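Local structure of outer membrane protein YopM (Yersinia pestis, 1JL5) at residues N298-N303 with S318-N323. The protein is a leucine-rich repeat effector that probably alters host cell physiology and promotes bacterial survival in host tissues. Residues are numbered along the deposited sequence; the frame is centred on the assembly and turned at random.
Sequences NLYYLN and SLEELN
Strands 301-303 and 321-323 run parallel, their axes 4.7 Å apart at closest and inclined by 6°, pairing Tyr301 with Glu321, Leu302 with Leu322 and Asn303 with Asn323. Just before the strands, Tyr300 O takes two amides at once: Glu321 N, at 2.7 Å, lies nearly in line with the carbonyl, while Glu320 N comes in from the side. Leu302 then continues the pairing, giving its N-H to Glu321 O and accepting from Asn323 N. On the face carrying Tyr301, the Glu321 carboxylate stands at the ring edge, its plane 84° from the ring, with OE1 3.3 Å from Tyr301 CD1. Asn303 and Asn323 share the same torsions (chi1 -173°), which lays their amides in a stack; Asn303 OD1 bonds to Ser305 OG, Asn323 OD1 to Ser325 N. On the other face, Leu302 CD2 packs 3.5 Å from Leu322 CD1, and Leu319 CD1, from the loop before its strand, extends this solenoid core to Leu299 CD2 and Leu302 CB. Leucines and asparagines thus recur in register between repeats 12 and 13, while glutamates follow the tyrosines. Backbone bonds and stacked amides fix that register; Arg341 (salt bridge to Glu321 OE2), a water joining Glu321 OE2 to Asn323 ND2, and Tyr301 OH, accepting from Asn303 ND2, hold the polar ends.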
ATOM      1  N   ASN A 298     -29.153  -3.856  14.776  1.00 24.72           N
ATOM      2  CA  ASN A 298     -28.210  -4.903  15.142  1.00 26.05           C
ATOM      3  C   ASN A 298     -27.004  -4.933  14.223  1.00 24.63           C
ATOM      4  O   ASN A 298     -26.293  -5.932  14.149  1.00 24.18           O
ATOM      5  CB  ASN A 298     -28.913  -6.255  15.095  1.00 28.78           C
ATOM      6  CG  ASN A 298     -30.236  -6.230  15.813  1.00 32.93           C
ATOM      7  OD1 ASN A 298     -30.298  -5.891  16.994  1.00 33.76           O
ATOM      8  ND2 ASN A 298     -31.308  -6.575  15.103  1.00 32.39           N
ATOM      9  N   LEU A 299     -26.778  -3.837  13.516  1.00 22.57           N
ATOM     10  CA  LEU A 299     -25.654  -3.770  12.601  1.00 21.81           C
ATOM     11  C   LEU A 299     -24.348  -3.903  13.374  1.00 20.98           C
ATOM     12  O   LEU A 299     -24.129  -3.198  14.355  1.00 21.79           O
ATOM     13  CB  LEU A 299     -25.669  -2.436  11.854  1.00 19.66           C
ATOM     14  CG  LEU A 299     -24.852  -2.382  10.568  1.00 19.73           C
ATOM     15  CD1 LEU A 299     -25.500  -3.280   9.517  1.00 19.71           C
ATOM     16  CD2 LEU A 299     -24.785  -0.948  10.075  1.00 19.34           C
ATOM     17  N   TYR A 300     -23.491  -4.820  12.943  1.00 20.42           N
ATOM     18  CA  TYR A 300     -22.199  -4.993  13.593  1.00 22.37           C
ATOM     19  C   TYR A 300     -21.166  -4.260  12.765  1.00 21.09           C
ATOM     20  O   TYR A 300     -20.231  -3.650  13.282  1.00 20.39           O
ATOM     21  CB  TYR A 300     -21.766  -6.456  13.619  1.00 24.40           C
ATOM     22  CG  TYR A 300     -22.553  -7.363  14.522  1.00 31.33           C
ATOM     23  CD1 TYR A 300     -22.899  -6.968  15.816  1.00 32.51           C
ATOM     24  CD2 TYR A 300     -22.893  -8.651  14.109  1.00 31.57           C
ATOM     25  CE1 TYR A 300     -23.559  -7.837  16.674  1.00 35.86           C
ATOM     26  CE2 TYR A 300     -23.551  -9.522  14.954  1.00 33.44           C
ATOM     27  CZ  TYR A 300     -23.880  -9.114  16.232  1.00 34.23           C
ATOM     28  OH  TYR A 300     -24.528  -9.989  17.062  1.00 37.57           O
ATOM     29  N   TYR A 301     -21.350  -4.342  11.459  1.00 20.73           N
ATOM     30  CA  TYR A 301     -20.410  -3.761  10.534  1.00 20.56           C
ATOM     31  C   TYR A 301     -21.036  -2.827   9.537  1.00 18.86           C
ATOM     32  O   TYR A 301     -21.988  -3.166   8.844  1.00 18.07           O
ATOM     33  CB  TYR A 301     -19.702  -4.880   9.782  1.00 22.47           C
ATOM     34  CG  TYR A 301     -18.791  -4.426   8.671  1.00 26.41           C
ATOM     35  CD1 TYR A 301     -17.441  -4.173   8.907  1.00 28.08           C
ATOM     36  CD2 TYR A 301     -19.268  -4.296   7.369  1.00 27.46           C
ATOM     37  CE1 TYR A 301     -16.588  -3.809   7.870  1.00 29.90           C
ATOM     38  CE2 TYR A 301     -18.423  -3.933   6.327  1.00 29.88           C
ATOM     39  CZ  TYR A 301     -17.086  -3.696   6.584  1.00 29.45           C
ATOM     40  OH  TYR A 301     -16.244  -3.366   5.545  1.00 32.96           O
ATOM     41  N   LEU A 302     -20.483  -1.635   9.470  1.00 19.37           N
ATOM     42  CA  LEU A 302     -20.957  -0.680   8.519  1.00 18.65           C
ATOM     43  C   LEU A 302     -19.755  -0.129   7.799  1.00 20.17           C
ATOM     44  O   LEU A 302     -18.837   0.424   8.408  1.00 19.14           O
ATOM     45  CB  LEU A 302     -21.706   0.465   9.187  1.00 18.59           C
ATOM     46  CG  LEU A 302     -22.004   1.588   8.181  1.00 19.74           C
ATOM     47  CD1 LEU A 302     -22.826   1.044   7.020  1.00 18.28           C
ATOM     48  CD2 LEU A 302     -22.738   2.722   8.864  1.00 18.70           C
ATOM     49  N   ASN A 303     -19.738  -0.338   6.496  1.00 19.68           N
ATOM     50  CA  ASN A 303     -18.683   0.221   5.694  1.00 19.63           C
ATOM     51  C   ASN A 303     -19.452   1.137   4.762  1.00 18.64           C
ATOM     52  O   ASN A 303     -20.180   0.673   3.886  1.00 19.98           O
ATOM     53  CB  ASN A 303     -17.953  -0.842   4.892  1.00 19.66           C
ATOM     54  CG  ASN A 303     -16.744  -0.280   4.184  1.00 21.69           C
ATOM     55  OD1 ASN A 303     -16.634   0.930   3.996  1.00 20.47           O
ATOM     56  ND2 ASN A 303     -15.834  -1.152   3.782  1.00 23.99           N
ATOM     57  N   SER A 318     -24.993  -1.903  18.651  1.00 23.53           N
ATOM     58  CA  SER A 318     -24.433  -3.189  18.258  1.00 24.13           C
ATOM     59  C   SER A 318     -23.216  -3.018  17.352  1.00 24.18           C
ATOM     60  O   SER A 318     -22.415  -3.940  17.182  1.00 22.58           O
ATOM     61  CB  SER A 318     -25.483  -3.976  17.496  1.00 23.68           C
ATOM     62  OG  SER A 318     -25.967  -3.189  16.421  1.00 26.91           O
ATOM     63  N   LEU A 319     -23.092  -1.831  16.772  1.00 22.75           N
ATOM     64  CA  LEU A 319     -22.018  -1.554  15.841  1.00 22.61           C
ATOM     65  C   LEU A 319     -20.638  -1.807  16.401  1.00 22.26           C
ATOM     66  O   LEU A 319     -20.230  -1.210  17.395  1.00 24.18           O
ATOM     67  CB  LEU A 319     -22.109  -0.116  15.345  1.00 21.27           C
ATOM     68  CG  LEU A 319     -21.393   0.097  14.014  1.00 20.06           C
ATOM     69  CD1 LEU A 319     -22.014  -0.806  12.963  1.00 19.33           C
ATOM     70  CD2 LEU A 319     -21.504   1.545  13.601  1.00 18.14           C
ATOM     71  N   GLU A 320     -19.914  -2.697  15.745  1.00 21.74           N
ATOM     72  CA  GLU A 320     -18.570  -3.015  16.172  1.00 25.60           C
ATOM     73  C   GLU A 320     -17.565  -2.412  15.217  1.00 24.51           C
ATOM     74  O   GLU A 320     -16.475  -2.021  15.607  1.00 24.54           O
ATOM     75  CB  GLU A 320     -18.408  -4.517  16.252  1.00 28.61           C
ATOM     76  CG  GLU A 320     -19.237  -5.081  17.370  1.00 35.67           C
ATOM     77  CD  GLU A 320     -19.059  -6.550  17.516  1.00 39.24           C
ATOM     78  OE1 GLU A 320     -19.333  -7.273  16.536  1.00 41.11           O
ATOM     79  OE2 GLU A 320     -18.645  -6.977  18.611  1.00 43.29           O
ATOM     80  N   GLU A 321     -17.926  -2.340  13.949  1.00 24.08           N
ATOM     81  CA  GLU A 321     -17.015  -1.742  13.009  1.00 24.78           C
ATOM     82  C   GLU A 321     -17.726  -0.699  12.195  1.00 22.53           C
ATOM     83  O   GLU A 321     -18.758  -0.956  11.574  1.00 20.25           O
ATOM     84  CB  GLU A 321     -16.392  -2.774  12.076  1.00 27.36           C
ATOM     85  CG  GLU A 321     -15.461  -2.108  11.077  1.00 31.56           C
ATOM     86  CD  GLU A 321     -14.540  -3.076  10.377  1.00 33.44           C
ATOM     87  OE1 GLU A 321     -14.618  -4.290  10.655  1.00 34.55           O
ATOM     88  OE2 GLU A 321     -13.734  -2.610   9.546  1.00 35.72           O
ATOM     89  N   LEU A 322     -17.175   0.498  12.235  1.00 20.76           N
ATOM     90  CA  LEU A 322     -17.724   1.586  11.482  1.00 19.73           C
ATOM     91  C   LEU A 322     -16.640   2.090  10.570  1.00 20.44           C
ATOM     92  O   LEU A 322     -15.601   2.570  11.022  1.00 20.24           O
ATOM     93  CB  LEU A 322     -18.165   2.721  12.388  1.00 19.55           C
ATOM     94  CG  LEU A 322     -18.660   3.937  11.604  1.00 20.90           C
ATOM     95  CD1 LEU A 322     -19.890   3.542  10.796  1.00 19.42           C
ATOM     96  CD2 LEU A 322     -18.976   5.079  12.559  1.00 17.37           C
ATOM     97  N   ASN A 323     -16.872   1.949   9.277  1.00 20.07           N
ATOM     98  CA  ASN A 323     -15.928   2.460   8.319  1.00 18.62           C
ATOM     99  C   ASN A 323     -16.681   3.481   7.501  1.00 17.54           C
ATOM    100  O   ASN A 323     -17.536   3.137   6.686  1.00 17.83           O
ATOM    101  CB  ASN A 323     -15.397   1.364   7.404  1.00 18.12           C
ATOM    102  CG  ASN A 323     -14.294   1.867   6.511  1.00 18.13           C
ATOM    103  OD1 ASN A 323     -14.162   3.075   6.310  1.00 18.37           O
ATOM    104  ND2 ASN A 323     -13.501   0.958   5.964  1.00 17.79           N
TER
HETATM  105  O   HOH W   1     -13.732  -1.614   7.169  1.00 32.02           O